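Local coordinates for protein putative pectin lyase (PDB 7CHU) that serves as a tailspike of a deep-sea thermophilic bacteriophage and probably recognises, and may cleave, polysaccharides on the surface of its host, at residues V361-G373 with N384-K396. Residues are numbered along the deposited sequence; the frame is centred on the assembly and turned at random.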
loop_
_atom_site.group_PDB
_atom_site.type_symbol
_atom_site.label_atom_id
_atom_site.label_comp_id
_atom_site.label_asym_id
_atom_site.label_seq_id
_atom_site.Cartn_x
_atom_site.Cartn_y
_atom_site.Cartn_z
ATOM N N VAL A 361 2.148 -1.485 -18.648
ATOM C CA VAL A 361 2.374 -2.820 -18.097
ATOM C C VAL A 361 1.100 -3.274 -17.405
ATOM O O VAL A 361 0.486 -2.504 -16.656
ATOM C CB VAL A 361 3.552 -2.847 -17.103
ATOM C CG1 VAL A 361 3.827 -4.311 -16.685
ATOM C CG2 VAL A 361 4.781 -2.216 -17.700
ATOM N N ILE A 362 0.714 -4.519 -17.648
ATOM C CA ILE A 362 -0.348 -5.198 -16.911
ATOM C C ILE A 362 0.325 -6.393 -16.239
ATOM O O ILE A 362 0.687 -7.365 -16.913
ATOM C CB ILE A 362 -1.490 -5.662 -17.825
ATOM C CG1 ILE A 362 -2.168 -4.463 -18.512
ATOM C CG2 ILE A 362 -2.452 -6.536 -17.037
ATOM C CD1 ILE A 362 -2.994 -4.831 -19.732
ATOM N N ASP A 363 0.479 -6.354 -14.922
ATOM C CA ASP A 363 1.321 -7.318 -14.233
ATOM C C ASP A 363 0.664 -7.841 -12.955
ATOM O O ASP A 363 0.184 -7.056 -12.128
ATOM C CB ASP A 363 2.679 -6.689 -13.913
ATOM C CG ASP A 363 3.611 -7.658 -13.219
ATOM O OD1 ASP A 363 4.096 -7.341 -12.112
ATOM O OD2 ASP A 363 3.848 -8.759 -13.773
ATOM N N GLY A 364 0.659 -9.167 -12.786
ATOM C CA GLY A 364 0.081 -9.757 -11.591
ATOM C C GLY A 364 -1.414 -9.559 -11.437
ATOM O O GLY A 364 -1.929 -9.629 -10.316
ATOM N N CYS A 365 -2.130 -9.306 -12.526
ATOM C CA CYS A 365 -3.564 -9.048 -12.456
ATOM C C CYS A 365 -4.337 -10.324 -12.731
ATOM O O CYS A 365 -3.799 -11.295 -13.264
ATOM C CB CYS A 365 -3.997 -7.975 -13.469
ATOM S SG CYS A 365 -3.273 -6.338 -13.196
ATOM N N SER A 366 -5.621 -10.309 -12.385
ATOM C CA SER A 366 -6.492 -11.412 -12.771
ATOM C C SER A 366 -7.912 -10.868 -12.843
ATOM O O SER A 366 -8.140 -9.660 -12.700
ATOM C CB SER A 366 -6.357 -12.605 -11.814
ATOM O OG SER A 366 -6.825 -13.785 -12.458
ATOM N N GLY A 367 -8.865 -11.753 -13.122
ATOM C CA GLY A 367 -10.240 -11.324 -13.232
ATOM C C GLY A 367 -11.054 -12.244 -14.113
ATOM O O GLY A 367 -10.553 -13.220 -14.653
ATOM N N GLN A 368 -12.329 -11.892 -14.258
ATOM C CA GLN A 368 -13.245 -12.747 -14.987
ATOM C C GLN A 368 -14.344 -11.902 -15.606
ATOM O O GLN A 368 -14.755 -10.885 -15.039
ATOM C CB GLN A 368 -13.844 -13.826 -14.063
ATOM C CG GLN A 368 -14.463 -14.996 -14.845
ATOM C CD GLN A 368 -15.025 -16.065 -13.926
ATOM O OE1 GLN A 368 -15.034 -15.909 -12.700
ATOM N NE2 GLN A 368 -15.510 -17.153 -14.514
ATOM N N TYR A 369 -14.804 -12.332 -16.786
ATOM C CA TYR A 369 -15.987 -11.803 -17.466
ATOM C C TYR A 369 -15.719 -10.443 -18.099
ATOM O O TYR A 369 -16.373 -9.446 -17.774
ATOM C CB TYR A 369 -17.196 -11.721 -16.524
ATOM C CG TYR A 369 -17.673 -13.077 -16.055
ATOM C CD1 TYR A 369 -17.877 -14.131 -16.973
ATOM C CD2 TYR A 369 -17.901 -13.324 -14.705
ATOM C CE1 TYR A 369 -18.295 -15.397 -16.545
ATOM C CE2 TYR A 369 -18.330 -14.573 -14.278
ATOM C CZ TYR A 369 -18.524 -15.599 -15.198
ATOM O OH TYR A 369 -18.935 -16.831 -14.746
ATOM N N PHE A 370 -14.736 -10.392 -18.985
ATOM C CA PHE A 370 -14.632 -9.298 -19.936
ATOM C C PHE A 370 -15.779 -9.410 -20.950
ATOM O O PHE A 370 -16.587 -10.348 -20.924
ATOM C CB PHE A 370 -13.261 -9.329 -20.618
ATOM C CG PHE A 370 -12.838 -10.704 -21.039
ATOM C CD1 PHE A 370 -13.315 -11.252 -22.222
ATOM C CD2 PHE A 370 -11.999 -11.468 -20.237
ATOM C CE1 PHE A 370 -12.944 -12.527 -22.607
ATOM C CE2 PHE A 370 -11.634 -12.750 -20.610
ATOM C CZ PHE A 370 -12.100 -13.274 -21.812
ATOM N N GLY A 371 -15.848 -8.447 -21.862
ATOM C CA GLY A 371 -16.973 -8.393 -22.773
ATOM C C GLY A 371 -16.988 -9.566 -23.740
ATOM O O GLY A 371 -15.948 -10.105 -24.120
ATOM N N SER A 372 -18.202 -9.942 -24.145
ATOM C CA SER A 372 -18.426 -11.048 -25.072
ATOM C C SER A 372 -17.558 -10.936 -26.325
ATOM O O SER A 372 -17.626 -9.945 -27.063
ATOM C CB SER A 372 -19.908 -11.080 -25.466
ATOM O OG SER A 372 -20.156 -12.039 -26.478
ATOM N N GLY A 373 -16.752 -11.975 -26.569
ATOM C CA GLY A 373 -15.867 -12.038 -27.727
ATOM C C GLY A 373 -14.650 -11.134 -27.679
ATOM O O GLY A 373 -13.948 -11.009 -28.689
ATOM N N ASN A 384 3.177 -2.831 -25.771
ATOM C CA ASN A 384 2.882 -2.813 -24.345
ATOM C C ASN A 384 3.213 -4.187 -23.772
ATOM O O ASN A 384 3.394 -5.153 -24.511
ATOM C CB ASN A 384 1.430 -2.459 -24.101
ATOM C CG ASN A 384 1.091 -1.043 -24.585
ATOM O OD1 ASN A 384 1.150 -0.093 -23.814
ATOM N ND2 ASN A 384 0.742 -0.906 -25.865
ATOM N N PHE A 385 3.280 -4.285 -22.454
ATOM C CA PHE A 385 3.828 -5.465 -21.805
ATOM C C PHE A 385 2.810 -6.057 -20.845
ATOM O O PHE A 385 2.078 -5.331 -20.164
ATOM C CB PHE A 385 5.119 -5.085 -21.073
ATOM C CG PHE A 385 5.828 -6.237 -20.424
ATOM C CD1 PHE A 385 6.350 -7.290 -21.189
ATOM C CD2 PHE A 385 6.004 -6.259 -19.046
ATOM C CE1 PHE A 385 7.023 -8.377 -20.558
ATOM C CE2 PHE A 385 6.678 -7.315 -18.423
ATOM C CZ PHE A 385 7.176 -8.382 -19.193
ATOM N N PHE A 386 2.752 -7.380 -20.774
ATOM C CA PHE A 386 1.857 -7.970 -19.789
ATOM C C PHE A 386 2.455 -9.248 -19.236
ATOM O O PHE A 386 3.192 -9.966 -19.924
ATOM C CB PHE A 386 0.469 -8.253 -20.361
ATOM C CG PHE A 386 0.467 -9.268 -21.484
ATOM C CD1 PHE A 386 0.565 -8.854 -22.805
ATOM C CD2 PHE A 386 0.353 -10.637 -21.208
ATOM C CE1 PHE A 386 0.565 -9.790 -23.852
ATOM C CE2 PHE A 386 0.348 -11.583 -22.240
ATOM C CZ PHE A 386 0.452 -11.157 -23.565
ATOM N N CYS A 387 2.119 -9.525 -17.981
ATOM C CA CYS A 387 2.531 -10.757 -17.307
ATOM C C CYS A 387 1.490 -11.009 -16.218
ATOM O O CYS A 387 1.643 -10.578 -15.073
ATOM C CB CYS A 387 3.938 -10.661 -16.716
ATOM S SG CYS A 387 4.480 -12.209 -15.835
ATOM N N SER A 388 0.423 -11.717 -16.587
ATOM C CA SER A 388 -0.721 -11.940 -15.705
ATOM C C SER A 388 -1.475 -13.180 -16.155
ATOM O O SER A 388 -1.350 -13.613 -17.301
ATOM C CB SER A 388 -1.710 -10.752 -15.692
ATOM O OG SER A 388 -1.058 -9.538 -15.409
ATOM N N ASP A 389 -2.307 -13.717 -15.264
ATOM C CA ASP A 389 -3.104 -14.909 -15.585
ATOM C C ASP A 389 -4.577 -14.608 -15.329
ATOM O O ASP A 389 -5.024 -14.581 -14.175
ATOM C CB ASP A 389 -2.644 -16.120 -14.778
ATOM C CG ASP A 389 -3.133 -17.446 -15.373
ATOM O OD1 ASP A 389 -3.958 -17.438 -16.309
ATOM O OD2 ASP A 389 -2.677 -18.498 -14.891
ATOM N N PHE A 390 -5.310 -14.379 -16.409
ATOM C CA PHE A 390 -6.733 -14.089 -16.386
ATOM C C PHE A 390 -7.529 -15.341 -16.736
ATOM O O PHE A 390 -7.077 -16.186 -17.512
ATOM C CB PHE A 390 -7.097 -12.991 -17.392
ATOM C CG PHE A 390 -6.432 -11.655 -17.152
ATOM C CD1 PHE A 390 -5.278 -11.301 -17.835
ATOM C CD2 PHE A 390 -6.982 -10.734 -16.269
ATOM C CE1 PHE A 390 -4.680 -10.052 -17.650
ATOM C CE2 PHE A 390 -6.373 -9.484 -16.071
ATOM C CZ PHE A 390 -5.227 -9.152 -16.756
ATOM N N ILE A 391 -8.745 -15.427 -16.204
ATOM C CA ILE A 391 -9.654 -16.487 -16.620
ATOM C C ILE A 391 -10.078 -16.232 -18.063
ATOM O O ILE A 391 -10.505 -15.124 -18.415
ATOM C CB ILE A 391 -10.864 -16.544 -15.678
ATOM C CG1 ILE A 391 -10.424 -17.020 -14.281
ATOM C CG2 ILE A 391 -11.962 -17.448 -16.257
ATOM C CD1 ILE A 391 -11.530 -16.889 -13.221
ATOM N N GLY A 392 -9.959 -17.253 -18.908
ATOM C CA GLY A 392 -10.362 -17.120 -20.299
ATOM C C GLY A 392 -9.351 -16.464 -21.211
ATOM O O GLY A 392 -9.720 -16.032 -22.314
ATOM N N GLU A 393 -8.089 -16.368 -20.796
ATOM C CA GLU A 393 -7.038 -15.800 -21.630
ATOM C C GLU A 393 -5.827 -16.728 -21.600
ATOM O O GLU A 393 -5.256 -17.000 -20.531
ATOM C CB GLU A 393 -6.674 -14.380 -21.181
ATOM C CG GLU A 393 -5.462 -13.777 -21.896
ATOM C CD GLU A 393 -5.608 -13.723 -23.414
ATOM O OE1 GLU A 393 -6.496 -12.989 -23.907
ATOM O OE2 GLU A 393 -4.826 -14.408 -24.117
ATOM N N ASN A 394 -5.450 -17.222 -22.777
ATOM C CA ASN A 394 -4.346 -18.171 -22.869
ATOM C C ASN A 394 -2.996 -17.489 -22.763
ATOM O O ASN A 394 -2.043 -18.108 -22.295
ATOM C CB ASN A 394 -4.422 -18.927 -24.199
ATOM C CG ASN A 394 -5.556 -19.919 -24.233
ATOM O OD1 ASN A 394 -5.756 -20.668 -23.288
ATOM N ND2 ASN A 394 -6.315 -19.916 -25.320
ATOM N N ARG A 395 -2.878 -16.255 -23.249
ATOM C CA ARG A 395 -1.591 -15.565 -23.206
ATOM C C ARG A 395 -1.265 -15.156 -21.769
ATOM O O ARG A 395 -2.094 -14.542 -21.092
ATOM C CB ARG A 395 -1.608 -14.339 -24.115
ATOM C CG ARG A 395 -1.753 -14.676 -25.604
ATOM C CD ARG A 395 -2.078 -13.436 -26.423
ATOM N NE ARG A 395 -3.428 -12.962 -26.166
ATOM C CZ ARG A 395 -3.937 -11.828 -26.652
ATOM N NH1 ARG A 395 -3.197 -11.025 -27.422
ATOM N NH2 ARG A 395 -5.192 -11.503 -26.380
ATOM N N LYS A 396 -0.067 -15.524 -21.300
ATOM C CA LYS A 396 0.392 -15.243 -19.939
ATOM C C LYS A 396 1.476 -14.186 -19.875
ATOM O O LYS A 396 1.438 -13.334 -18.993
ATOM C CB LYS A 396 0.926 -16.507 -19.256
ATOM C CG LYS A 396 0.057 -17.763 -19.451
ATOM C CD LYS A 396 -1.372 -17.560 -18.947
ATOM C CE LYS A 396 -2.170 -18.868 -19.020
ATOM N NZ LYS A 396 -3.620 -18.619 -18.829
HETATM O O HOH W 1 -1.932 -12.761 -12.702
HETATM O O HOH W 2 -13.296 -14.386 -18.290
#
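With OG of Ser388 turned anti to its carbonyl carbon (chi1 -53°), the hydroxyl reaches the bend at Gly364-Cys365 and accepts a nearly straight bond from Cys365 N, 3.1 Å from Ser388 OG. Phe390 has CG beside its own backbone N (chi1 -61°), which swings the ring inward: its CZ lies 3.7 Å from Cys365 CB, CG2 of Ile362 abuts the ring edge in plane, and Cys365 O sits over one face, toward the rim. Strands 361-363 and 385-387 run parallel in register, Cys387 N giving a 2.8 Å bond to Ile362 O and Gly364 N one to Cys387 O. These are successive coils near the C-terminal end of a right-handed parallel beta-helix, the pectin-lyase-like fold of many phage tailspikes; strand 337-339 flanks 361-363 on the preceding coil. Beyond the bend, Ser366 OG donates to Asp389 O in the carbonyl plane, 2.6 Å away, and Ile391 N meets Gly367 O almost head-on. The extended Gln368 chain crosses Ile391, its CD 3.7 Å from Ile391 CD1. Val361 and Phe385 lie side by side on the face shared with Asp363 and Cys387, where the other two subunits of the trimer pack.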